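Local coordinates for phenol hydroxylase component phL (Pseudomonas stutzeri, PDB 3U52), which probably serves as the beta subunit of the oxygenase complex of a multicomponent phenol hydroxylase, supporting a partner subunit that hydroxylates the aromatic ring, at residues G18-R23 with Y32-Y37; T63-E68 with E280-W285; D75-Y80 with L261-A266. All blocks are in the same frame, centred on the assembly; numbering follows the deposited sequence.

Contacts 1 and 3 lie on the same side of the chain's centre and touch, although their centres are about 17 Å apart: Tyr32 OH reaches Asp75 N at 3.1 Å, a probable hydrogen bond, and Ala35 packs on Tyr80. Contact 2 stands apart, its nearest atoms about 7 Å from those of contact 1 and about 8 Å from those of contact 3. Along the chain contact 3 is nested inside the loop that contact 2 closes, and their helices, 251-274 and 276-302, are consecutive. Contact 3 is not part of a xenon site; the side chain of Arg262 stays about 13 Å from a bound xenon. Tyr227, Asp232 and Tyr257 line a xenon pocket in this chain.

Contact 1 of 3, residues G18-R23 with Y32-Y37; sequences GHIARR and YQEASY
Gln33 O sits where three groups converge: within its own segment it accepts Ser36 N at 3.2 Å and, more weakly, Tyr37 N, while the methyl carbon Ile20 CD1 presses on it at 3.3 Å from the facing helix. Ile20 is the main bridge between the two. Its CG1 stands opposite the carbonyl carbon, beside the backbone N (chi1 -55°), which carries CD1 across to the last turn of 32-37. There the same methyl also meets Tyr37 CB at 3.9 Å. His19 flanks this apolar tip, its CD2 lying 3.4 Å from Tyr37 O in an oblique approach. The pair consists of two short helices, 18-24 and 31-36, consecutive in the chain and joined by a brief linker, with the centre of the contact about 26 Å from the centre of this mainly helical subunit. Another protein chain of the assembly touches both. At the far end Arg23 crosses the Tyr37 side chain at about a right angle, with its CD 3.4 Å from Tyr37 CD2 and the guanidinium tilted 31° from the ring plane. The methylene CD makes the closest touch; the charged end turns to acids, NE to Asp38 and NH1 to Asp69, while Tyr37 also meets Phe24 edge-to-face and its OH is hydrogen-bonded with Ser74 OG. A serine in place of Tyr37 would probably leave Arg23 CD and Phe24 without the ring they pack on and Ser74 without its phenolic mate. Opposite Ile20 in register, their CA atoms 6.7 Å apart, Glu34 sends its OE2 to Thr16 OG1, and its CG lies 4.4 Å from Ile20 CG1.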
loop_
_atom_site.group_PDB
_atom_site.type_symbol
_atom_site.label_atom_id
_atom_site.label_comp_id
_atom_site.label_asym_id
_atom_site.label_seq_id
_atom_site.Cartn_x
_atom_site.Cartn_y
_atom_site.Cartn_z
ATOM N N GLY D 18 0.624 25.657 -8.825
ATOM C CA GLY D 18 0.347 26.811 -9.694
ATOM C C GLY D 18 0.562 26.548 -11.181
ATOM O O GLY D 18 -0.247 26.956 -12.027
ATOM N N HIS D 19 1.674 25.892 -11.514
ATOM C CA HIS D 19 1.972 25.587 -12.902
ATOM C C HIS D 19 0.936 24.648 -13.544
ATOM O O HIS D 19 0.584 24.814 -14.728
ATOM C CB HIS D 19 3.421 25.086 -13.076
ATOM C CG HIS D 19 3.755 23.900 -12.246
ATOM N ND1 HIS D 19 4.208 23.991 -10.946
ATOM C CD2 HIS D 19 3.716 22.581 -12.543
ATOM C CE1 HIS D 19 4.433 22.774 -10.480
ATOM N NE2 HIS D 19 4.136 21.901 -11.431
ATOM N N ILE D 20 0.411 23.722 -12.745
ATOM C CA ILE D 20 -0.709 22.852 -13.176
ATOM C C ILE D 20 -2.006 23.690 -13.343
ATOM O O ILE D 20 -2.702 23.547 -14.315
ATOM C CB ILE D 20 -0.891 21.577 -12.250
ATOM C CG1 ILE D 20 0.401 20.756 -12.141
ATOM C CG2 ILE D 20 -2.087 20.661 -12.703
ATOM C CD1 ILE D 20 0.953 20.258 -13.513
ATOM N N ALA D 21 -2.288 24.583 -12.416
ATOM C CA ALA D 21 -3.535 25.329 -12.444
ATOM C C ALA D 21 -3.551 26.325 -13.589
ATOM O O ALA D 21 -4.610 26.561 -14.188
ATOM C CB ALA D 21 -3.722 26.049 -11.133
ATOM N N ARG D 22 -2.385 26.913 -13.891
ATOM C CA ARG D 22 -2.229 27.744 -15.100
ATOM C C ARG D 22 -2.580 27.024 -16.384
ATOM O O ARG D 22 -3.227 27.589 -17.258
ATOM C CB ARG D 22 -0.807 28.286 -15.216
ATOM C CG ARG D 22 -0.654 29.631 -14.706
ATOM C CD ARG D 22 0.821 29.957 -14.627
ATOM N NE ARG D 22 1.135 30.087 -13.237
ATOM C CZ ARG D 22 2.158 29.569 -12.582
ATOM N NH1 ARG D 22 3.132 28.842 -13.132
ATOM N NH2 ARG D 22 2.181 29.845 -11.317
ATOM N N ARG D 23 -2.141 25.787 -16.505
ATOM C CA ARG D 23 -2.328 24.999 -17.716
ATOM C C ARG D 23 -3.720 24.337 -17.784
ATOM O O ARG D 23 -4.328 24.281 -18.861
ATOM C CB ARG D 23 -1.237 23.926 -17.768
ATOM C CG ARG D 23 -1.157 23.187 -19.069
ATOM C CD ARG D 23 0.111 22.344 -19.147
ATOM N NE ARG D 23 1.372 23.085 -19.316
ATOM C CZ ARG D 23 1.845 23.549 -20.473
ATOM N NH1 ARG D 23 1.165 23.417 -21.600
ATOM N NH2 ARG D 23 3.025 24.149 -20.498
ATOM N N TYR D 32 -0.722 11.809 -13.721
ATOM C CA TYR D 32 0.023 12.101 -14.955
ATOM C C TYR D 32 0.293 13.578 -15.097
ATOM O O TYR D 32 1.419 13.942 -15.399
ATOM C CB TYR D 32 -0.700 11.558 -16.204
ATOM C CG TYR D 32 0.055 11.865 -17.480
ATOM C CD1 TYR D 32 1.237 11.187 -17.807
ATOM C CD2 TYR D 32 -0.366 12.872 -18.330
ATOM C CE1 TYR D 32 1.938 11.501 -18.996
ATOM C CE2 TYR D 32 0.331 13.179 -19.498
ATOM C CZ TYR D 32 1.474 12.490 -19.818
ATOM O OH TYR D 32 2.146 12.835 -20.976
ATOM N N GLN D 33 -0.721 14.428 -14.871
ATOM C CA GLN D 33 -0.538 15.881 -15.001
ATOM C C GLN D 33 0.499 16.421 -14.021
ATOM O O GLN D 33 1.427 17.090 -14.482
ATOM C CB GLN D 33 -1.824 16.684 -14.884
ATOM C CG GLN D 33 -2.788 16.435 -16.080
ATOM C CD GLN D 33 -4.184 16.986 -15.852
ATOM O OE1 GLN D 33 -4.697 16.946 -14.752
ATOM N NE2 GLN D 33 -4.823 17.452 -16.913
ATOM N N GLU D 34 0.371 16.132 -12.725
ATOM C CA GLU D 34 1.332 16.622 -11.728
ATOM C C GLU D 34 2.778 16.143 -11.971
ATOM O O GLU D 34 3.745 16.797 -11.544
ATOM C CB GLU D 34 0.869 16.315 -10.278
ATOM C CG GLU D 34 -0.425 17.058 -9.998
ATOM C CD GLU D 34 -0.885 17.106 -8.535
ATOM O OE1 GLU D 34 -0.577 16.199 -7.749
ATOM O OE2 GLU D 34 -1.629 18.070 -8.188
ATOM N N ALA D 35 2.902 15.016 -12.645
ATOM C CA ALA D 35 4.193 14.395 -12.814
ATOM C C ALA D 35 4.900 14.844 -14.060
ATOM O O ALA D 35 6.100 14.630 -14.159
ATOM C CB ALA D 35 4.062 12.857 -12.834
ATOM N N SER D 36 4.164 15.441 -14.999
ATOM C CA SER D 36 4.624 15.518 -16.360
ATOM C C SER D 36 4.724 16.912 -17.008
ATOM O O SER D 36 5.250 17.021 -18.123
ATOM C CB SER D 36 3.783 14.591 -17.232
ATOM O OG SER D 36 3.843 13.265 -16.733
ATOM N N TYR D 37 4.189 17.947 -16.347
ATOM C CA TYR D 37 4.039 19.255 -16.969
ATOM C C TYR D 37 4.795 20.305 -16.198
ATOM O O TYR D 37 4.559 20.460 -15.013
ATOM C CB TYR D 37 2.550 19.669 -17.040
ATOM C CG TYR D 37 1.766 18.888 -18.077
ATOM C CD1 TYR D 37 1.128 17.685 -17.725
ATOM C CD2 TYR D 37 1.693 19.326 -19.403
ATOM C CE1 TYR D 37 0.435 16.954 -18.659
ATOM C CE2 TYR D 37 0.987 18.600 -20.356
ATOM C CZ TYR D 37 0.368 17.430 -19.972
ATOM O OH TYR D 37 -0.320 16.711 -20.881
#

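Contact 2 of 3, residues T63-E68 with E280-W285; sequences TAIRME and ELLQKW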
loop_
_atom_site.group_PDB
_atom_site.type_symbol
_atom_site.label_atom_id
_atom_site.label_comp_id
_atom_site.label_asym_id
_atom_site.label_seq_id
_atom_site.Cartn_x
_atom_site.Cartn_y
_atom_site.Cartn_z
ATOM N N THR D 63 16.400 21.106 -31.914
ATOM C CA THR D 63 15.692 20.658 -33.106
ATOM C C THR D 63 15.264 21.848 -33.971
ATOM O O THR D 63 15.008 22.922 -33.462
ATOM C CB THR D 63 14.475 19.768 -32.757
ATOM O OG1 THR D 63 13.901 19.258 -33.961
ATOM C CG2 THR D 63 13.448 20.501 -31.992
ATOM N N ALA D 64 15.208 21.627 -35.274
ATOM C CA ALA D 64 14.720 22.647 -36.229
ATOM C C ALA D 64 13.189 22.764 -36.201
ATOM O O ALA D 64 12.629 23.797 -36.585
ATOM C CB ALA D 64 15.239 22.369 -37.649
ATOM N N ILE D 65 12.517 21.701 -35.763
ATOM C CA ILE D 65 11.079 21.729 -35.541
ATOM C C ILE D 65 10.732 22.819 -34.547
ATOM O O ILE D 65 11.477 23.060 -33.615
ATOM C CB ILE D 65 10.572 20.371 -35.030
ATOM C CG1 ILE D 65 10.743 19.284 -36.108
ATOM C CG2 ILE D 65 9.120 20.463 -34.625
ATOM C CD1 ILE D 65 9.807 19.434 -37.326
ATOM N N ARG D 66 9.613 23.498 -34.764
ATOM C CA ARG D 66 9.159 24.579 -33.885
ATOM C C ARG D 66 7.748 24.314 -33.385
ATOM O O ARG D 66 6.893 23.866 -34.141
ATOM C CB ARG D 66 9.195 25.951 -34.616
ATOM C CG ARG D 66 10.599 26.446 -34.983
ATOM C CD ARG D 66 11.438 26.779 -33.743
ATOM N NE ARG D 66 12.831 26.325 -33.912
ATOM C CZ ARG D 66 13.859 27.151 -33.939
ATOM N NH1 ARG D 66 13.632 28.446 -33.777
ATOM N NH2 ARG D 66 15.090 26.704 -34.096
ATOM N N MET D 67 7.535 24.562 -32.096
ATOM C CA MET D 67 6.227 24.437 -31.442
ATOM C C MET D 67 5.984 25.612 -30.540
ATOM O O MET D 67 6.844 25.959 -29.707
ATOM C CB MET D 67 6.150 23.203 -30.568
ATOM C CG MET D 67 6.413 21.929 -31.325
ATOM S SD MET D 67 5.070 21.359 -32.368
ATOM C CE MET D 67 3.929 20.702 -31.122
ATOM N N GLU D 68 4.783 26.175 -30.648
ATOM C CA GLU D 68 4.342 27.191 -29.712
ATOM C C GLU D 68 4.477 26.622 -28.301
ATOM O O GLU D 68 4.934 27.309 -27.387
ATOM C CB GLU D 68 2.896 27.625 -29.989
ATOM C CG GLU D 68 2.439 28.828 -29.118
ATOM C CD GLU D 68 1.019 28.640 -28.520
ATOM O OE1 GLU D 68 0.070 29.315 -28.999
ATOM O OE2 GLU D 68 0.856 27.816 -27.572
ATOM N N GLU D 280 6.664 20.598 -43.926
ATOM C CA GLU D 280 7.741 20.697 -44.946
ATOM C C GLU D 280 9.040 20.009 -44.496
ATOM O O GLU D 280 9.620 19.216 -45.231
ATOM C CB GLU D 280 8.081 22.173 -45.283
ATOM C CG GLU D 280 7.076 22.950 -46.200
ATOM C CD GLU D 280 7.208 24.496 -46.054
ATOM O OE1 GLU D 280 8.346 25.013 -45.867
ATOM O OE2 GLU D 280 6.162 25.199 -46.105
ATOM N N LEU D 281 9.497 20.361 -43.288
ATOM C CA LEU D 281 10.706 19.800 -42.698
ATOM C C LEU D 281 10.592 18.276 -42.530
ATOM O O LEU D 281 11.504 17.528 -42.880
ATOM C CB LEU D 281 10.958 20.456 -41.346
ATOM C CG LEU D 281 12.352 20.942 -40.954
ATOM C CD1 LEU D 281 12.437 21.020 -39.424
ATOM C CD2 LEU D 281 13.490 20.095 -41.541
ATOM N N LEU D 282 9.461 17.818 -42.006
ATOM C CA LEU D 282 9.236 16.394 -41.817
ATOM C C LEU D 282 9.274 15.661 -43.150
ATOM O O LEU D 282 9.859 14.587 -43.258
ATOM C CB LEU D 282 7.896 16.140 -41.089
ATOM C CG LEU D 282 7.716 16.597 -39.625
ATOM C CD1 LEU D 282 6.325 16.259 -39.122
ATOM C CD2 LEU D 282 8.731 15.937 -38.731
ATOM N N GLN D 283 8.652 16.241 -44.186
ATOM C CA GLN D 283 8.666 15.579 -45.496
ATOM C C GLN D 283 10.110 15.403 -46.040
ATOM O O GLN D 283 10.459 14.406 -46.668
ATOM C CB GLN D 283 7.817 16.369 -46.503
ATOM C CG GLN D 283 7.632 15.613 -47.791
ATOM C CD GLN D 283 6.853 14.340 -47.596
ATOM O OE1 GLN D 283 5.686 14.372 -47.180
ATOM N NE2 GLN D 283 7.482 13.207 -47.890
ATOM N N LYS D 284 10.934 16.416 -45.822
ATOM C CA LYS D 284 12.318 16.392 -46.284
ATOM C C LYS D 284 13.037 15.221 -45.589
ATOM O O LYS D 284 13.726 14.422 -46.254
ATOM C CB LYS D 284 12.944 17.747 -45.961
ATOM C CG LYS D 284 14.446 17.862 -46.136
ATOM C CD LYS D 284 14.931 19.175 -45.484
ATOM C CE LYS D 284 16.308 19.007 -44.840
ATOM N NZ LYS D 284 16.866 20.332 -44.374
ATOM N N TRP D 285 12.827 15.073 -44.269
ATOM C CA TRP D 285 13.491 13.984 -43.525
ATOM C C TRP D 285 12.962 12.632 -43.966
ATOM O O TRP D 285 13.761 11.742 -44.174
ATOM C CB TRP D 285 13.403 14.151 -42.002
ATOM C CG TRP D 285 14.161 15.305 -41.465
ATOM C CD1 TRP D 285 15.300 15.871 -41.971
ATOM C CD2 TRP D 285 13.833 16.044 -40.290
ATOM N NE1 TRP D 285 15.703 16.931 -41.173
ATOM C CE2 TRP D 285 14.817 17.054 -40.135
ATOM C CE3 TRP D 285 12.789 15.952 -39.341
ATOM C CZ2 TRP D 285 14.786 17.978 -39.074
ATOM C CZ3 TRP D 285 12.772 16.856 -38.281
ATOM C CH2 TRP D 285 13.750 17.870 -38.170
#
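The irregular 63-68 segment runs past one flank of helix segment 280-285, with the backbones nearest at Ile65 and Leu281, whose CA atoms are 7.4 Å apart. Ile65 fills the interval. Its first torsion (chi1 -66°) sends CG1 toward the helix, and the next one brings CD1 to both leucines: it reaches Leu281 CD1 at 3.7 Å and Leu282 CD2 at 3.9 Å. The chain of Ile65 crosses that of Leu282 at about a right angle and that of Leu281 more obliquely. Its CG1 meanwhile meets the indole at the six-membered ring, 3.8 Å from Trp285 CZ3. Leu281, Leu282 and Trp285 thus offer three side chains from neighbouring turns of one helix. Within it, Leu281 CD2 rests 3.4 Å above one face of the Trp285 ring, toward the rim, so the leucine's two methyls serve different partners: CD2 lies on the indole, while CD1 faces Ile65 and also touches Ala64 CB at 3.6 Å. Leu281 has its first torsion at -135°, well away from a staggered value. On the loop side, Thr63 OG1 receives a weak bond from Ile65 N at 3.3 Å and also pairs with Asp210, whose other carboxylate oxygen takes Ala64 N. The place is a seam of the helical bundle: Leu282 reaches Phe212 of helix 211-240 and Met268 of helix 251-274, and Ile65 reaches Val271 of the latter. No hydrogen bond or salt bridge joins the two segments themselves, so their fit rests on the shape of apolar carbons, while polar bonds of the loop go to residues outside the pair, Ala64 N and Thr63 OG1 to Asp210 and Arg66 O to Asn278.

Contact 3 of 3, residues D75-Y80 with L261-A266; sequences DPRQFY and LRWTNA
Arg77 and Trp263 run side by side and point the same way, the guanidinium tilted 30° from the indole plane. Arg77 belongs to a type I beta turn, Asp75 to Gln78, which combines with an Asx turn; it lies in the loop leading into helix 81-105 and packs on helix 251-274. Trp263 CD1 lies 3.4 Å above the centre of one guanidinium face of Arg77, and Phe79 CD1 covers the opposite face, so the planar group is sandwiched between two aromatic side chains. Its edge is taken by Asp75, gripped side-on by two nitrogens: NE to OD1, nearly straight at 171° and along the syn lone pair, and Arg77 NH2 to Asp75 OD2 at 2.9 Å from above the carboxylate plane. Arg77 N also bonds to Asp75 OD1, from above that plane, closing the Asx turn. NH1 forms a salt bridge with Glu259, so two acids, Asp75 and Glu259, would be expected to balance this charge. Trp263 has its CG between the backbone N and the carbonyl carbon (chi1 72°), turning the indole alongside Arg77, and it meets His153 edge-to-face. Arg262 crosses Arg77 at a slant, with the two guanidinium planes almost perpendicular, and lays one face over the backbone of Pro76 and Arg77. Beside it the Pro76 ring presses on the helix, with its CG 3.6 Å from Ala266 CB.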
loop_
_atom_site.group_PDB
_atom_site.type_symbol
_atom_site.label_atom_id
_atom_site.label_comp_id
_atom_site.label_asym_id
_atom_site.label_seq_id
_atom_site.Cartn_x
_atom_site.Cartn_y
_atom_site.Cartn_z
ATOM N N ASP D 75 1.007 12.113 -23.759
ATOM C CA ASP D 75 0.987 10.664 -23.901
ATOM C C ASP D 75 -0.467 10.183 -23.716
ATOM O O ASP D 75 -1.050 10.397 -22.650
ATOM C CB ASP D 75 1.905 10.029 -22.850
ATOM C CG ASP D 75 2.031 8.508 -23.012
ATOM O OD1 ASP D 75 1.404 7.945 -23.919
ATOM O OD2 ASP D 75 2.739 7.861 -22.231
ATOM N N PRO D 76 -1.057 9.557 -24.761
ATOM C CA PRO D 76 -2.381 8.925 -24.658
ATOM C C PRO D 76 -2.470 7.818 -23.590
ATOM O O PRO D 76 -3.550 7.616 -23.034
ATOM C CB PRO D 76 -2.631 8.336 -26.070
ATOM C CG PRO D 76 -1.612 8.989 -26.971
ATOM C CD PRO D 76 -0.458 9.434 -26.101
ATOM N N ARG D 77 -1.377 7.097 -23.327
ATOM C CA ARG D 77 -1.306 6.068 -22.285
ATOM C C ARG D 77 -1.238 6.682 -20.855
ATOM O O ARG D 77 -1.450 5.987 -19.868
ATOM C CB ARG D 77 -0.075 5.169 -22.526
ATOM C CG ARG D 77 0.020 4.497 -23.901
ATOM C CD ARG D 77 1.480 4.050 -24.138
ATOM N NE ARG D 77 2.451 5.129 -23.896
ATOM C CZ ARG D 77 3.775 4.964 -23.795
ATOM N NH1 ARG D 77 4.309 3.790 -24.011
ATOM N NH2 ARG D 77 4.569 5.998 -23.523
ATOM N N GLN D 78 -0.917 7.975 -20.759
ATOM C CA GLN D 78 -0.751 8.670 -19.453
ATOM C C GLN D 78 0.295 8.021 -18.521
ATOM O O GLN D 78 0.104 7.904 -17.307
ATOM C CB GLN D 78 -2.105 8.806 -18.775
ATOM C CG GLN D 78 -3.147 9.351 -19.741
ATOM C CD GLN D 78 -3.222 10.829 -19.750
ATOM O OE1 GLN D 78 -2.758 11.493 -20.720
ATOM N NE2 GLN D 78 -3.811 11.394 -18.696
ATOM N N PHE D 79 1.409 7.594 -19.102
ATOM C CA PHE D 79 2.458 6.965 -18.352
ATOM C C PHE D 79 3.292 8.024 -17.600
ATOM O O PHE D 79 4.047 8.767 -18.192
ATOM C CB PHE D 79 3.376 6.160 -19.282
ATOM C CG PHE D 79 2.878 4.788 -19.650
ATOM C CD1 PHE D 79 3.673 3.964 -20.457
ATOM C CD2 PHE D 79 1.651 4.296 -19.225
ATOM C CE1 PHE D 79 3.227 2.672 -20.825
ATOM C CE2 PHE D 79 1.201 3.010 -19.602
ATOM C CZ PHE D 79 1.988 2.188 -20.371
ATOM N N TYR D 80 3.150 8.057 -16.285
ATOM C CA TYR D 80 4.196 8.583 -15.406
ATOM C C TYR D 80 4.926 7.341 -14.973
ATOM O O TYR D 80 4.516 6.220 -15.365
ATOM C CB TYR D 80 3.616 9.412 -14.254
ATOM C CG TYR D 80 2.606 8.655 -13.429
ATOM C CD1 TYR D 80 2.971 8.083 -12.229
ATOM C CD2 TYR D 80 1.306 8.511 -13.853
ATOM C CE1 TYR D 80 2.074 7.350 -11.476
ATOM C CE2 TYR D 80 0.398 7.800 -13.099
ATOM C CZ TYR D 80 0.801 7.212 -11.909
ATOM O OH TYR D 80 -0.086 6.482 -11.132
ATOM N N LEU D 261 2.541 2.601 -30.984
ATOM C CA LEU D 261 1.772 3.357 -31.962
ATOM C C LEU D 261 0.906 4.441 -31.320
ATOM O O LEU D 261 0.722 5.514 -31.895
ATOM C CB LEU D 261 0.951 2.384 -32.793
ATOM C CG LEU D 261 1.317 1.797 -34.167
ATOM C CD1 LEU D 261 2.770 1.799 -34.542
ATOM C CD2 LEU D 261 0.698 0.415 -34.302
ATOM N N ARG D 262 0.405 4.221 -30.106
ATOM C CA ARG D 262 -0.410 5.261 -29.467
ATOM C C ARG D 262 0.355 6.565 -29.289
ATOM O O ARG D 262 -0.114 7.622 -29.725
ATOM C CB ARG D 262 -1.005 4.770 -28.135
ATOM C CG ARG D 262 -1.980 3.586 -28.331
ATOM C CD ARG D 262 -2.694 3.277 -27.044
ATOM N NE ARG D 262 -3.625 4.340 -26.670
ATOM C CZ ARG D 262 -4.141 4.462 -25.449
ATOM N NH1 ARG D 262 -3.789 3.599 -24.499
ATOM N NH2 ARG D 262 -4.983 5.446 -25.174
ATOM N N TRP D 263 1.539 6.521 -28.688
ATOM C CA TRP D 263 2.195 7.773 -28.384
ATOM C C TRP D 263 2.948 8.316 -29.591
ATOM O O TRP D 263 3.028 9.521 -29.732
ATOM C CB TRP D 263 3.114 7.645 -27.169
ATOM C CG TRP D 263 4.396 6.861 -27.377
ATOM C CD1 TRP D 263 4.589 5.522 -27.129
ATOM C CD2 TRP D 263 5.682 7.373 -27.794
ATOM N NE1 TRP D 263 5.876 5.170 -27.412
ATOM C CE2 TRP D 263 6.577 6.277 -27.815
ATOM C CE3 TRP D 263 6.158 8.648 -28.171
ATOM C CZ2 TRP D 263 7.941 6.418 -28.193
ATOM C CZ3 TRP D 263 7.491 8.794 -28.540
ATOM C CH2 TRP D 263 8.367 7.686 -28.561
ATOM N N THR D 264 3.536 7.445 -30.430
ATOM C CA THR D 264 4.263 7.945 -31.592
ATOM C C THR D 264 3.329 8.587 -32.612
ATOM O O THR D 264 3.644 9.644 -33.136
ATOM C CB THR D 264 5.158 6.915 -32.282
ATOM O OG1 THR D 264 4.359 5.871 -32.815
ATOM C CG2 THR D 264 6.212 6.321 -31.332
ATOM N N ASN D 265 2.164 7.998 -32.878
ATOM C CA ASN D 265 1.121 8.712 -33.654
ATOM C C ASN D 265 0.598 10.019 -33.015
ATOM O O ASN D 265 0.401 10.998 -33.732
ATOM C CB ASN D 265 -0.067 7.800 -33.962
ATOM C CG ASN D 265 0.266 6.706 -34.957
ATOM O OD1 ASN D 265 1.273 6.779 -35.654
ATOM N ND2 ASN D 265 -0.603 5.691 -35.047
ATOM N N ALA D 266 0.348 10.062 -31.702
ATOM C CA ALA D 266 -0.060 11.330 -31.065
ATOM C C ALA D 266 1.039 12.425 -31.188
ATOM O O ALA D 266 0.721 13.605 -31.416
ATOM C CB ALA D 266 -0.443 11.131 -29.635
#